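Local coordinates for topoisomerase I-like protein (Leishmania donovani, PDB 2B9S) that probably relaxes supercoiled DNA, as part of a heterodimeric topoisomerase I, by transiently cutting and rejoining one strand of the duplex, at residues Val229-Ala232 and Ser236-Gly239; Arg141-Asp146 and Thr213-Trp218; Leu4-Gln9 and Ser241-Phe246; Ala135-Tyr140 and Asn154-Pro159. All blocks are in the same frame, centred on the assembly; numbering follows the deposited sequence.

Contact 1: residues Val229-Ala232 and Ser236-Gly239. With nucleotides of chain A.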
# COMPACT_ATOMS: atom_id res chain seq x y z
N VAL D 229 13.72 3.52 0.90
CA VAL D 229 13.56 4.95 0.79
C VAL D 229 13.49 5.30 -0.70
O VAL D 229 14.40 4.99 -1.47
CB VAL D 229 14.73 5.69 1.45
CG1 VAL D 229 14.54 7.19 1.31
CG2 VAL D 229 14.85 5.29 2.91
N MET D 230 12.38 5.90 -1.10
CA MET D 230 12.16 6.26 -2.51
C MET D 230 11.72 7.73 -2.65
O MET D 230 11.47 8.41 -1.64
CB MET D 230 11.15 5.27 -3.14
CG MET D 230 11.79 3.86 -3.43
SD MET D 230 10.74 2.78 -4.39
CE MET D 230 11.59 1.17 -4.44
N LEU D 231 11.62 8.23 -3.89
CA LEU D 231 11.24 9.64 -4.14
C LEU D 231 9.76 9.91 -3.88
O LEU D 231 8.96 9.00 -3.85
CB LEU D 231 11.66 10.11 -5.54
CG LEU D 231 13.15 10.07 -5.94
CD1 LEU D 231 13.42 10.96 -7.13
CD2 LEU D 231 14.06 10.45 -4.81
N ALA D 232 9.43 11.18 -3.65
CA ALA D 232 8.06 11.62 -3.44
C ALA D 232 7.28 11.53 -4.75
O ALA D 232 7.87 11.56 -5.82
CB ALA D 232 8.04 13.04 -2.89
N SER D 236 9.83 13.49 -10.82
CA SER D 236 9.61 13.17 -12.22
C SER D 236 9.67 11.68 -12.51
O SER D 236 8.99 11.20 -13.42
CB SER D 236 10.58 13.95 -13.13
OG SER D 236 11.91 13.82 -12.69
N VAL D 237 10.48 10.95 -11.75
CA VAL D 237 10.57 9.49 -11.93
C VAL D 237 9.24 8.82 -11.56
O VAL D 237 8.87 7.82 -12.16
CB VAL D 237 11.79 8.84 -11.18
CG1 VAL D 237 11.63 8.90 -9.66
CG2 VAL D 237 11.99 7.39 -11.64
N LYS D 238 8.52 9.39 -10.59
CA LYS D 238 7.24 8.84 -10.17
C LYS D 238 6.18 9.25 -11.17
O LYS D 238 5.32 8.45 -11.51
CB LYS D 238 6.83 9.32 -8.77
CG LYS D 238 7.67 8.75 -7.61
CD LYS D 238 7.41 7.26 -7.35
CE LYS D 238 8.21 6.79 -6.15
NZ LYS D 238 8.13 5.32 -5.90
N GLY D 239 6.27 10.51 -11.63
CA GLY D 239 5.30 11.10 -12.54
C GLY D 239 5.28 10.39 -13.85
O GLY D 239 4.22 10.08 -14.38
P DT A 9 6.29 2.91 -8.65
OP1 DT A 9 6.10 3.68 -9.88
OP2 DT A 9 6.73 3.57 -7.42
O5' DT A 9 4.87 2.18 -8.42
C5' DT A 9 4.33 1.30 -9.44
C4' DT A 9 3.04 0.62 -8.95
O4' DT A 9 3.22 -0.19 -7.75
C3' DT A 9 1.90 1.58 -8.62
O3' DT A 9 0.68 0.98 -9.07
C2' DT A 9 2.01 1.73 -7.09
C1' DT A 9 2.39 0.29 -6.72
N1 DT A 9 3.17 0.17 -5.47
C2 DT A 9 2.69 -0.63 -4.46
O2 DT A 9 1.61 -1.23 -4.56
N3 DT A 9 3.51 -0.70 -3.36
C4 DT A 9 4.72 -0.05 -3.17
O4 DT A 9 5.36 -0.19 -2.13
C5 DT A 9 5.16 0.79 -4.26
C7 DT A 9 6.44 1.61 -4.19
C6 DT A 9 4.37 0.85 -5.34
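Two successive turns bring the side chain of K238 to L231 and A232: chi1 (-71°) places CG anti to the carbonyl carbon, and chi2 (-71°) bends the chain before it runs out straight to the ammonium group. Along this path the methylenes pass two backbone carbonyl oxygens, K238 CG lying 3.3 Å from A232 O and K238 CE 3.3 Å from L231 O. No hydrogen bond joins the segments, so these carbon-oxygen approaches are packing, although the charge at NZ probably polarises CE. At the end of the chain K238 NZ donates to OP2 of nucleotide DT9 of chain A over 2.7 Å. M230 crosses the lysine at about a right angle, its SD 3.9 Å from K238 NZ, and also packs on a cytosine base of the DNA. Beside this polar path V237 turns CG1 between its own backbone N and carbonyl carbon (chi1 69°), where it meets L231 CD1 at 3.7 Å, again with the two side chains crossing steeply. W145 touches both L231 and V237, which ties the apolar half to strand 142-145. The geometry belongs to a short connection between a strand, 226-229, and the start of a long helix, 236-266: one side of the junction is apolar, and a lysine from the helix's first turn reaches a DNA backbone phosphate.

Contact 2: residues Arg141-Asp146 and Thr213-Trp218. With nucleotides of chain A.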
# COMPACT_ATOMS: atom_id res chain seq x y z
N ARG D 141 15.36 15.89 3.10
CA ARG D 141 14.09 16.03 2.37
C ARG D 141 14.29 16.02 0.87
O ARG D 141 13.34 15.85 0.11
CB ARG D 141 13.29 17.32 2.84
N TYR D 142 15.54 16.21 0.44
CA TYR D 142 15.82 16.35 -0.99
C TYR D 142 16.99 15.55 -1.45
O TYR D 142 17.92 15.28 -0.68
CB TYR D 142 16.04 17.83 -1.37
CG TYR D 142 14.78 18.64 -1.21
CD1 TYR D 142 14.52 19.33 -0.04
CD2 TYR D 142 13.83 18.67 -2.22
CE1 TYR D 142 13.36 20.05 0.12
CE2 TYR D 142 12.67 19.40 -2.07
CZ TYR D 142 12.44 20.08 -0.90
OH TYR D 142 11.28 20.81 -0.75
N CYS D 143 16.93 15.16 -2.72
CA CYS D 143 18.06 14.54 -3.39
C CYS D 143 18.23 15.23 -4.75
O CYS D 143 17.43 16.08 -5.13
CB CYS D 143 17.82 13.03 -3.54
SG CYS D 143 16.65 12.57 -4.82
N VAL D 144 19.29 14.87 -5.47
CA VAL D 144 19.49 15.40 -6.81
C VAL D 144 19.60 14.21 -7.76
O VAL D 144 20.54 13.43 -7.70
CB VAL D 144 20.74 16.37 -6.91
CG1 VAL D 144 20.94 16.88 -8.33
CG2 VAL D 144 20.58 17.57 -5.96
N TRP D 145 18.59 14.09 -8.61
CA TRP D 145 18.44 12.98 -9.55
C TRP D 145 18.65 13.57 -10.93
O TRP D 145 17.84 14.38 -11.39
CB TRP D 145 17.01 12.42 -9.41
CG TRP D 145 16.64 11.28 -10.32
CD1 TRP D 145 16.48 11.32 -11.68
CD2 TRP D 145 16.31 9.93 -9.92
NE1 TRP D 145 16.12 10.08 -12.16
CE2 TRP D 145 15.99 9.21 -11.10
CE3 TRP D 145 16.28 9.26 -8.69
CZ2 TRP D 145 15.63 7.85 -11.08
CZ3 TRP D 145 15.93 7.89 -8.67
CH2 TRP D 145 15.61 7.21 -9.86
N ASP D 146 19.73 13.16 -11.59
CA ASP D 146 20.13 13.69 -12.90
C ASP D 146 20.16 15.23 -12.95
O ASP D 146 19.64 15.83 -13.90
CB ASP D 146 19.22 13.13 -14.00
CG ASP D 146 19.55 11.70 -14.38
OD1 ASP D 146 20.58 11.17 -13.94
OD2 ASP D 146 18.76 11.09 -15.13
N THR D 213 15.58 2.66 -8.37
CA THR D 213 15.09 4.02 -8.08
C THR D 213 15.12 4.36 -6.59
O THR D 213 14.62 5.41 -6.16
CB THR D 213 13.62 4.24 -8.52
OG1 THR D 213 12.75 3.39 -7.75
CG2 THR D 213 13.41 3.97 -9.98
N TRP D 214 15.67 3.45 -5.79
CA TRP D 214 15.69 3.62 -4.34
C TRP D 214 17.03 4.15 -3.85
O TRP D 214 18.07 3.89 -4.48
CB TRP D 214 15.32 2.32 -3.62
CG TRP D 214 16.09 1.06 -3.96
CD1 TRP D 214 15.72 0.08 -4.85
CD2 TRP D 214 17.31 0.58 -3.33
NE1 TRP D 214 16.65 -0.94 -4.84
CE2 TRP D 214 17.62 -0.66 -3.91
CE3 TRP D 214 18.16 1.09 -2.34
CZ2 TRP D 214 18.75 -1.39 -3.55
CZ3 TRP D 214 19.27 0.37 -1.98
CH2 TRP D 214 19.55 -0.86 -2.57
N LEU D 215 16.99 4.88 -2.73
CA LEU D 215 18.19 5.53 -2.19
C LEU D 215 18.76 4.74 -1.01
O LEU D 215 19.96 4.86 -0.68
CB LEU D 215 17.90 6.97 -1.73
CG LEU D 215 17.02 7.87 -2.61
CD1 LEU D 215 16.91 9.33 -2.06
CD2 LEU D 215 17.46 7.86 -4.05
N ALA D 216 17.91 3.97 -0.36
CA ALA D 216 18.32 3.14 0.76
C ALA D 216 17.35 1.97 0.95
O ALA D 216 16.19 2.04 0.51
CB ALA D 216 18.46 3.99 2.05
N MET D 217 17.83 0.90 1.59
CA MET D 217 17.07 -0.35 1.77
C MET D 217 17.50 -0.99 3.08
O MET D 217 18.67 -0.94 3.44
CB MET D 217 17.32 -1.31 0.60
CG MET D 217 16.59 -2.67 0.64
SD MET D 217 17.36 -3.99 1.64
CE MET D 217 18.80 -4.41 0.67
N TRP D 218 16.54 -1.56 3.80
CA TRP D 218 16.86 -2.45 4.91
C TRP D 218 15.88 -3.61 4.92
O TRP D 218 14.84 -3.60 4.26
CB TRP D 218 16.91 -1.72 6.26
CG TRP D 218 15.59 -1.32 6.77
CD1 TRP D 218 14.77 -2.05 7.59
CD2 TRP D 218 14.90 -0.09 6.50
NE1 TRP D 218 13.61 -1.36 7.84
CE2 TRP D 218 13.66 -0.15 7.18
CE3 TRP D 218 15.20 1.06 5.74
CZ2 TRP D 218 12.72 0.89 7.15
CZ3 TRP D 218 14.26 2.10 5.70
CH2 TRP D 218 13.03 2.00 6.40
P DC A 8 12.66 -0.13 -8.69
OP1 DC A 8 13.19 -0.56 -9.97
OP2 DC A 8 13.50 0.76 -7.84
O5' DC A 8 11.27 0.66 -8.68
C5' DC A 8 10.17 0.42 -9.47
C4' DC A 8 8.92 -0.04 -8.69
O4' DC A 8 9.16 -0.99 -7.63
C3' DC A 8 7.99 0.95 -8.01
O3' DC A 8 7.35 1.76 -9.01
C2' DC A 8 7.00 -0.07 -7.43
C1' DC A 8 7.85 -1.33 -7.22
N1 DC A 8 7.81 -1.80 -5.80
C2 DC A 8 6.71 -2.57 -5.39
O2 DC A 8 5.82 -2.84 -6.22
N3 DC A 8 6.64 -3.00 -4.11
C4 DC A 8 7.61 -2.69 -3.24
N4 DC A 8 7.47 -3.16 -1.99
C5 DC A 8 8.75 -1.89 -3.62
C6 DC A 8 8.80 -1.46 -4.90
P DA A 7 16.35 -4.58 -5.35
OP1 DA A 7 17.52 -4.16 -6.15
OP2 DA A 7 16.29 -4.35 -3.89
O5' DA A 7 15.08 -3.89 -5.99
C5' DA A 7 14.74 -4.12 -7.33
C4' DA A 7 13.41 -3.47 -7.64
O4' DA A 7 12.36 -4.38 -7.25
C3' DA A 7 13.08 -2.13 -6.96
O3' DA A 7 12.25 -1.43 -7.86
C2' DA A 7 12.18 -2.54 -5.83
C1' DA A 7 11.39 -3.64 -6.55
N9 DA A 7 10.65 -4.51 -5.64
C8 DA A 7 11.09 -4.93 -4.42
N7 DA A 7 10.23 -5.68 -3.81
C5 DA A 7 9.15 -5.75 -4.65
C6 DA A 7 7.93 -6.41 -4.53
N6 DA A 7 7.60 -7.14 -3.45
N1 DA A 7 7.06 -6.28 -5.55
C2 DA A 7 7.42 -5.57 -6.62
N3 DA A 7 8.55 -4.89 -6.83
C4 DA A 7 9.38 -5.03 -5.79
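W145 presents its indole edge to T213: CA of T213 lies in the ring plane, 3.7 Å from W145 CH2, while W22 meets the same indole edge-to-face. The W214 ring is placed differently, with M217 CB 3.6 Å above one face, off toward the rim, and with A216 N and OP1 of nucleotide DA7 of chain A at its edge. The contact brings the three-stranded antiparallel sheet that contains strand 142-145 against the turn leading into strand 216-219 of the four-stranded mixed sheet, both within the DNA-binding fragment of the topoisomerase. The strand meets this segment mainly through side chains, W145 also touching the main chain of T213, with no hydrogen bond between them, and the nearest CA atoms, those of C143 and L215, remain 9.1 Å apart. Contact there is light: C143 CB faces L215 CD1 at 4.1 Å. W145 spans a similar gap because its CG is anti to the backbone N (chi1 179°), which extends the six-membered ring toward T213. T213 thus has an aromatic edge on the protein side and DNA beyond it. W214 comes near the same backbone, its NE1 3.5 Å from O5' of DA7 of chain A. One phosphate oxygen is gripped twice by a single residue: T213 N donates to OP2 of DC8 of chain A at 2.9 Å (155° at the hydrogen), and T213 OG1 donates to the same OP2 at 2.7 Å.

Contact 3: residues Leu4-Gln9 and Ser241-Phe246. With nucleotides of chain A.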
# COMPACT_ATOMS: atom_id res chain seq x y z
N LEU D 4 12.56 22.95 -20.59
CA LEU D 4 11.16 22.56 -20.46
C LEU D 4 10.96 21.61 -19.29
O LEU D 4 11.92 21.04 -18.76
CB LEU D 4 10.67 21.90 -21.76
CG LEU D 4 10.68 22.78 -23.01
CD1 LEU D 4 10.67 21.93 -24.27
CD2 LEU D 4 9.51 23.75 -23.00
N ASN D 5 9.70 21.45 -18.88
CA ASN D 5 9.31 20.29 -18.08
C ASN D 5 9.11 19.04 -18.93
O ASN D 5 8.90 19.13 -20.14
CB ASN D 5 8.03 20.60 -17.29
CG ASN D 5 8.29 21.47 -16.08
OD1 ASN D 5 9.02 21.09 -15.17
ND2 ASN D 5 7.69 22.66 -16.06
N TRP D 6 9.17 17.88 -18.28
CA TRP D 6 9.48 16.64 -18.98
C TRP D 6 8.29 16.14 -19.79
O TRP D 6 8.43 15.27 -20.64
CB TRP D 6 9.92 15.56 -17.98
CG TRP D 6 8.84 15.14 -17.04
CD1 TRP D 6 8.68 15.54 -15.74
CD2 TRP D 6 7.76 14.25 -17.31
NE1 TRP D 6 7.57 14.94 -15.19
CE2 TRP D 6 6.98 14.14 -16.14
CE3 TRP D 6 7.36 13.52 -18.44
CZ2 TRP D 6 5.84 13.34 -16.06
CZ3 TRP D 6 6.23 12.72 -18.36
CH2 TRP D 6 5.48 12.64 -17.18
N TRP D 7 7.12 16.71 -19.52
CA TRP D 7 5.90 16.31 -20.20
C TRP D 7 5.54 17.30 -21.32
O TRP D 7 4.62 17.06 -22.10
CB TRP D 7 4.74 16.20 -19.21
CG TRP D 7 4.40 17.50 -18.53
CD1 TRP D 7 3.53 18.45 -18.97
CD2 TRP D 7 4.94 17.98 -17.30
NE1 TRP D 7 3.49 19.50 -18.08
CE2 TRP D 7 4.35 19.23 -17.04
CE3 TRP D 7 5.87 17.48 -16.37
CZ2 TRP D 7 4.65 19.99 -15.91
CZ3 TRP D 7 6.16 18.23 -15.25
CH2 TRP D 7 5.55 19.47 -15.03
N GLU D 8 6.28 18.40 -21.38
CA GLU D 8 6.26 19.27 -22.55
C GLU D 8 7.37 18.92 -23.53
O GLU D 8 7.46 19.49 -24.62
CB GLU D 8 6.37 20.74 -22.13
CG GLU D 8 5.45 21.13 -20.99
CD GLU D 8 5.73 22.52 -20.46
OE1 GLU D 8 6.87 22.76 -20.00
OE2 GLU D 8 4.82 23.37 -20.50
N GLN D 9 8.21 17.96 -23.14
CA GLN D 9 9.27 17.48 -24.01
C GLN D 9 8.72 16.87 -25.30
O GLN D 9 7.67 16.23 -25.30
CB GLN D 9 10.09 16.44 -23.27
CG GLN D 9 11.43 16.13 -23.90
CD GLN D 9 12.45 17.22 -23.66
OE1 GLN D 9 12.45 17.86 -22.60
NE2 GLN D 9 13.32 17.45 -24.65
N SER D 241 6.51 7.30 -14.60
CA SER D 241 6.03 5.92 -14.50
C SER D 241 4.52 5.92 -14.26
O SER D 241 3.80 5.05 -14.73
CB SER D 241 6.84 5.11 -13.47
OG SER D 241 6.44 5.41 -12.15
N ASP D 242 4.04 6.96 -13.59
CA ASP D 242 2.61 7.16 -13.39
C ASP D 242 1.80 7.43 -14.68
O ASP D 242 0.66 6.99 -14.81
CB ASP D 242 2.41 8.31 -12.43
CG ASP D 242 1.39 8.01 -11.38
OD1 ASP D 242 0.99 6.83 -11.24
OD2 ASP D 242 1.00 8.95 -10.67
N MET D 243 2.39 8.18 -15.61
CA MET D 243 1.74 8.46 -16.88
C MET D 243 1.77 7.24 -17.81
O MET D 243 0.81 6.94 -18.50
CB MET D 243 2.39 9.66 -17.57
CG MET D 243 1.58 10.11 -18.79
SD MET D 243 2.58 10.78 -20.11
CE MET D 243 2.63 12.51 -19.64
N VAL D 244 2.91 6.56 -17.82
CA VAL D 244 3.10 5.34 -18.59
C VAL D 244 2.07 4.27 -18.19
O VAL D 244 1.48 3.59 -19.04
CB VAL D 244 4.57 4.88 -18.45
CG1 VAL D 244 4.74 3.40 -18.74
CG2 VAL D 244 5.47 5.75 -19.35
N LYS D 245 1.84 4.16 -16.89
CA LYS D 245 0.78 3.35 -16.32
C LYS D 245 -0.64 3.67 -16.87
O LYS D 245 -1.41 2.75 -17.24
CB LYS D 245 0.81 3.50 -14.80
CG LYS D 245 -0.32 2.84 -14.04
CD LYS D 245 -0.26 3.24 -12.57
CE LYS D 245 -1.15 4.43 -12.29
NZ LYS D 245 -1.04 4.94 -10.89
N PHE D 246 -1.00 4.95 -16.91
CA PHE D 246 -2.29 5.33 -17.48
C PHE D 246 -2.34 5.17 -18.99
O PHE D 246 -3.39 4.88 -19.55
CB PHE D 246 -2.69 6.73 -17.05
CG PHE D 246 -3.14 6.80 -15.64
CD1 PHE D 246 -2.41 7.52 -14.70
CD2 PHE D 246 -4.29 6.13 -15.22
CE1 PHE D 246 -2.83 7.59 -13.38
CE2 PHE D 246 -4.71 6.19 -13.89
CZ PHE D 246 -3.98 6.92 -12.98
P DT A 10 -0.72 1.69 -8.87
OP1 DT A 10 -1.61 1.13 -9.88
OP2 DT A 10 -0.50 3.15 -8.69
O5' DT A 10 -1.25 1.19 -7.44
C5' DT A 10 -1.94 -0.07 -7.28
C4' DT A 10 -2.39 -0.22 -5.84
O4' DT A 10 -1.27 -0.12 -4.92
C3' DT A 10 -3.36 0.84 -5.34
O3' DT A 10 -4.40 0.18 -4.69
C2' DT A 10 -2.61 1.69 -4.32
C1' DT A 10 -1.70 0.61 -3.76
N1 DT A 10 -0.49 1.06 -3.06
C2 DT A 10 -0.21 0.51 -1.82
O2 DT A 10 -0.92 -0.30 -1.26
N3 DT A 10 0.96 0.95 -1.24
C4 DT A 10 1.85 1.88 -1.76
O4 DT A 10 2.87 2.19 -1.14
C5 DT A 10 1.50 2.43 -3.05
C7 DT A 10 2.32 3.55 -3.67
C6 DT A 10 0.37 1.99 -3.64
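W6 and M243 reach out from their two segments in opposing directions and overlap at their ends, so that the far end of each side chain does the touching. M243 CE reaches the outer rim of the six-membered ring, 3.8 Å from W6 CH2 and equally near CZ3. The methyl comes in obliquely to the ring. M243 sets out with CG anti to the backbone N (chi1 -171°), and bends at chi2 and chi3 then turn the methyl to the indole. W7 joins more loosely through its CB, 4.3 Å from M243 CE, while its own ring is directed elsewhere. The two indoles are turned steeply against each other: W7 CE3 stands 3.3 Å above the W6 plane near the rim, and W6 CD2 lies in the plane of W7 at its edge. N5 CB covers one face of W7, and a type I turn from N5 to E8, with E8 N hydrogen-bonded to N5 O, brings these three residues together. On the DNA-facing side of the helix, K245 NZ meets D242 OD1 at 2.8 Å, nearly in line with the C-O bond, and donates to OP2 of DT10 of chain A at 2.9 Å. A further hydrogen bond runs to N21 O of the partner protein chain, so three acceptors hold the ammonium group. The loop before strand 25-26 thus rests against helix 236-266, with W53 of the partner protein chain packing on W6, W7 and M243, while F246 faces T387 and S391 of helix 384-400.

Contact 4: residues Ala135-Tyr140 and Asn154-Pro159. With nucleotides of chain C.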
# COMPACT_ATOMS: atom_id res chain seq x y z
N ALA D 135 14.54 21.78 10.84
CA ALA D 135 15.98 21.86 10.75
C ALA D 135 16.66 20.51 10.68
O ALA D 135 17.61 20.34 9.94
CB ALA D 135 16.54 22.65 11.90
N GLU D 136 16.18 19.56 11.46
CA GLU D 136 16.85 18.28 11.57
C GLU D 136 16.61 17.45 10.32
O GLU D 136 17.50 16.78 9.83
CB GLU D 136 16.41 17.52 12.82
CG GLU D 136 16.91 16.09 12.87
CD GLU D 136 17.33 15.65 14.25
OE1 GLU D 136 16.62 15.96 15.21
OE2 GLU D 136 18.38 14.99 14.37
N ALA D 137 15.39 17.52 9.82
CA ALA D 137 14.97 16.82 8.61
C ALA D 137 15.45 17.46 7.29
O ALA D 137 15.50 16.77 6.26
CB ALA D 137 13.44 16.70 8.60
N GLU D 138 15.80 18.75 7.31
CA GLU D 138 16.07 19.50 6.06
C GLU D 138 17.16 18.90 5.14
O GLU D 138 16.95 18.84 3.94
CB GLU D 138 16.30 21.00 6.32
CG GLU D 138 16.36 21.87 5.03
CD GLU D 138 15.03 21.93 4.24
OE1 GLU D 138 13.96 21.72 4.84
OE2 GLU D 138 15.06 22.19 3.01
N PRO D 139 18.31 18.45 5.70
CA PRO D 139 19.30 17.83 4.81
C PRO D 139 18.83 16.53 4.14
O PRO D 139 19.54 16.02 3.26
CB PRO D 139 20.47 17.51 5.76
CG PRO D 139 20.23 18.30 6.98
CD PRO D 139 18.76 18.48 7.10
N TYR D 140 17.66 16.00 4.54
CA TYR D 140 17.21 14.68 4.11
C TYR D 140 15.99 14.72 3.20
O TYR D 140 15.63 13.69 2.59
CB TYR D 140 16.93 13.79 5.32
CG TYR D 140 18.11 13.64 6.25
CD1 TYR D 140 19.16 12.78 5.93
CD2 TYR D 140 18.17 14.35 7.45
CE1 TYR D 140 20.24 12.62 6.78
CE2 TYR D 140 19.25 14.21 8.31
CZ TYR D 140 20.28 13.35 7.97
OH TYR D 140 21.36 13.21 8.81
N ASN D 154 10.16 8.85 2.16
CA ASN D 154 10.23 8.22 3.49
C ASN D 154 11.66 8.14 4.04
O ASN D 154 12.14 7.06 4.40
CB ASN D 154 9.53 6.84 3.48
CG ASN D 154 10.13 5.88 2.45
OD1 ASN D 154 10.33 6.25 1.28
ND2 ASN D 154 10.43 4.65 2.87
N PHE D 155 12.34 9.29 4.11
CA PHE D 155 13.73 9.38 4.61
C PHE D 155 13.87 9.11 6.12
O PHE D 155 14.96 8.82 6.59
CB PHE D 155 14.34 10.74 4.27
CG PHE D 155 13.56 11.90 4.82
CD1 PHE D 155 12.62 12.57 4.03
CD2 PHE D 155 13.76 12.32 6.14
CE1 PHE D 155 11.90 13.64 4.55
CE2 PHE D 155 13.04 13.37 6.67
CZ PHE D 155 12.11 14.05 5.89
N ARG D 156 12.77 9.23 6.87
CA ARG D 156 12.79 8.88 8.30
C ARG D 156 12.63 7.38 8.49
O ARG D 156 11.56 6.83 8.23
CB ARG D 156 11.66 9.58 9.05
CG ARG D 156 11.84 11.05 9.21
CD ARG D 156 10.80 11.59 10.16
NE ARG D 156 10.28 12.84 9.63
CZ ARG D 156 10.67 14.04 10.02
NH1 ARG D 156 11.60 14.16 10.98
NH2 ARG D 156 10.13 15.12 9.45
N VAL D 157 13.70 6.74 8.95
CA VAL D 157 13.71 5.32 9.25
C VAL D 157 12.61 4.98 10.27
O VAL D 157 12.44 5.68 11.28
CB VAL D 157 15.10 4.86 9.80
CG1 VAL D 157 15.09 3.37 10.11
CG2 VAL D 157 16.18 5.18 8.81
N GLU D 158 11.88 3.90 9.97
CA GLU D 158 10.77 3.44 10.81
C GLU D 158 11.27 3.21 12.21
O GLU D 158 12.27 2.48 12.39
CB GLU D 158 10.18 2.13 10.27
CG GLU D 158 9.50 2.30 8.94
CD GLU D 158 8.89 1.00 8.42
OE1 GLU D 158 8.62 0.08 9.23
OE2 GLU D 158 8.70 0.91 7.19
N PRO D 159 10.62 3.85 13.21
CA PRO D 159 10.97 3.51 14.58
C PRO D 159 10.48 2.10 14.98
O PRO D 159 9.53 1.57 14.39
CB PRO D 159 10.30 4.62 15.42
CG PRO D 159 9.23 5.20 14.54
CD PRO D 159 9.61 4.92 13.13
P DT C 12 6.40 4.50 10.39
OP1 DT C 12 6.74 4.03 11.75
OP2 DT C 12 7.45 5.08 9.52
O5' DT C 12 5.73 3.26 9.64
C5' DT C 12 4.69 2.45 10.25
C4' DT C 12 4.13 1.52 9.19
O4' DT C 12 3.47 2.33 8.19
C3' DT C 12 5.11 0.64 8.41
O3' DT C 12 4.49 -0.64 8.15
C2' DT C 12 5.29 1.35 7.06
C1' DT C 12 3.84 1.79 6.94
N1 DT C 12 3.54 2.63 5.77
C2 DT C 12 2.29 2.54 5.22
O2 DT C 12 1.40 1.85 5.69
N3 DT C 12 2.14 3.30 4.09
C4 DT C 12 3.09 4.09 3.49
O4 DT C 12 2.86 4.73 2.47
C5 DT C 12 4.38 4.13 4.11
C7 DT C 12 5.46 5.05 3.63
C6 DT C 12 4.54 3.39 5.20
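The main chain of Y140, more than its ring, meets F155: Y140 C lies 4.0 Å above one face of the phenyl ring, toward its rim, and Y140 O comes within 3.5 Å of F155 CD1. The tyrosine ring itself leads away, leaving Y140 CB to pack on F155 CD2 at 3.6 Å. F155 attains this position with CG between its backbone N and carbonyl carbon (chi1 58°), which swings the phenyl off the loop toward the end of helix 125-137. Next to it A137 offers a methyl group to two flat neighbours at once, CB being 3.9 Å from F155 CE2 and 3.8 Å from R156 NH2, oblique to both planes. F155 CE2 in turn stands over one face of the R156 guanidinium, toward its rim, the arginine chain being bent at chi3. A backbone hydrogen bond from Y140 N to A137 O closes the turn at the end of the helix. Farther along, the loop 154-159 borders the other DNA strand: P159 CD is 3.3 Å from OP1 of DT12 of chain C, and E158 OE2 is 3.4 Å from C2' of the same nucleotide. E158 is paired with K176 and K227 through salt bridges, which probably offset its charge so close to a phosphate. Since no hydrogen bond or salt bridge crosses between the segments, the helix end and the loop are joined by apolar and aromatic packing, with the Y140 carbonyl group against the F155 ring.

How the contacts relate
Contacts 1, 2 and 4 form one cluster, with centres 9 to 16 Å apart. Contact 1 touches contact 2 through backbone pairing of V229 with L215 and A216, in the sheet shared by strands 216-219 and 226-229, and touches contact 4 where N154 OD1 meets M230 N. Contacts 2 and 4 interleave along the chain, their segments coming in the order 135-140, 141-146, 154-159, 213-218. Contact 3 joins the chain's N-terminal region to helix 236-266, which also carries half of contact 1; it stands 28 Å (centre to centre) from contact 4. Phosphate bonds from contacts 2, 1 and 3 fall in turn on DC8, DT9 and DT10 of chain A, while contact 4 packs against chain C.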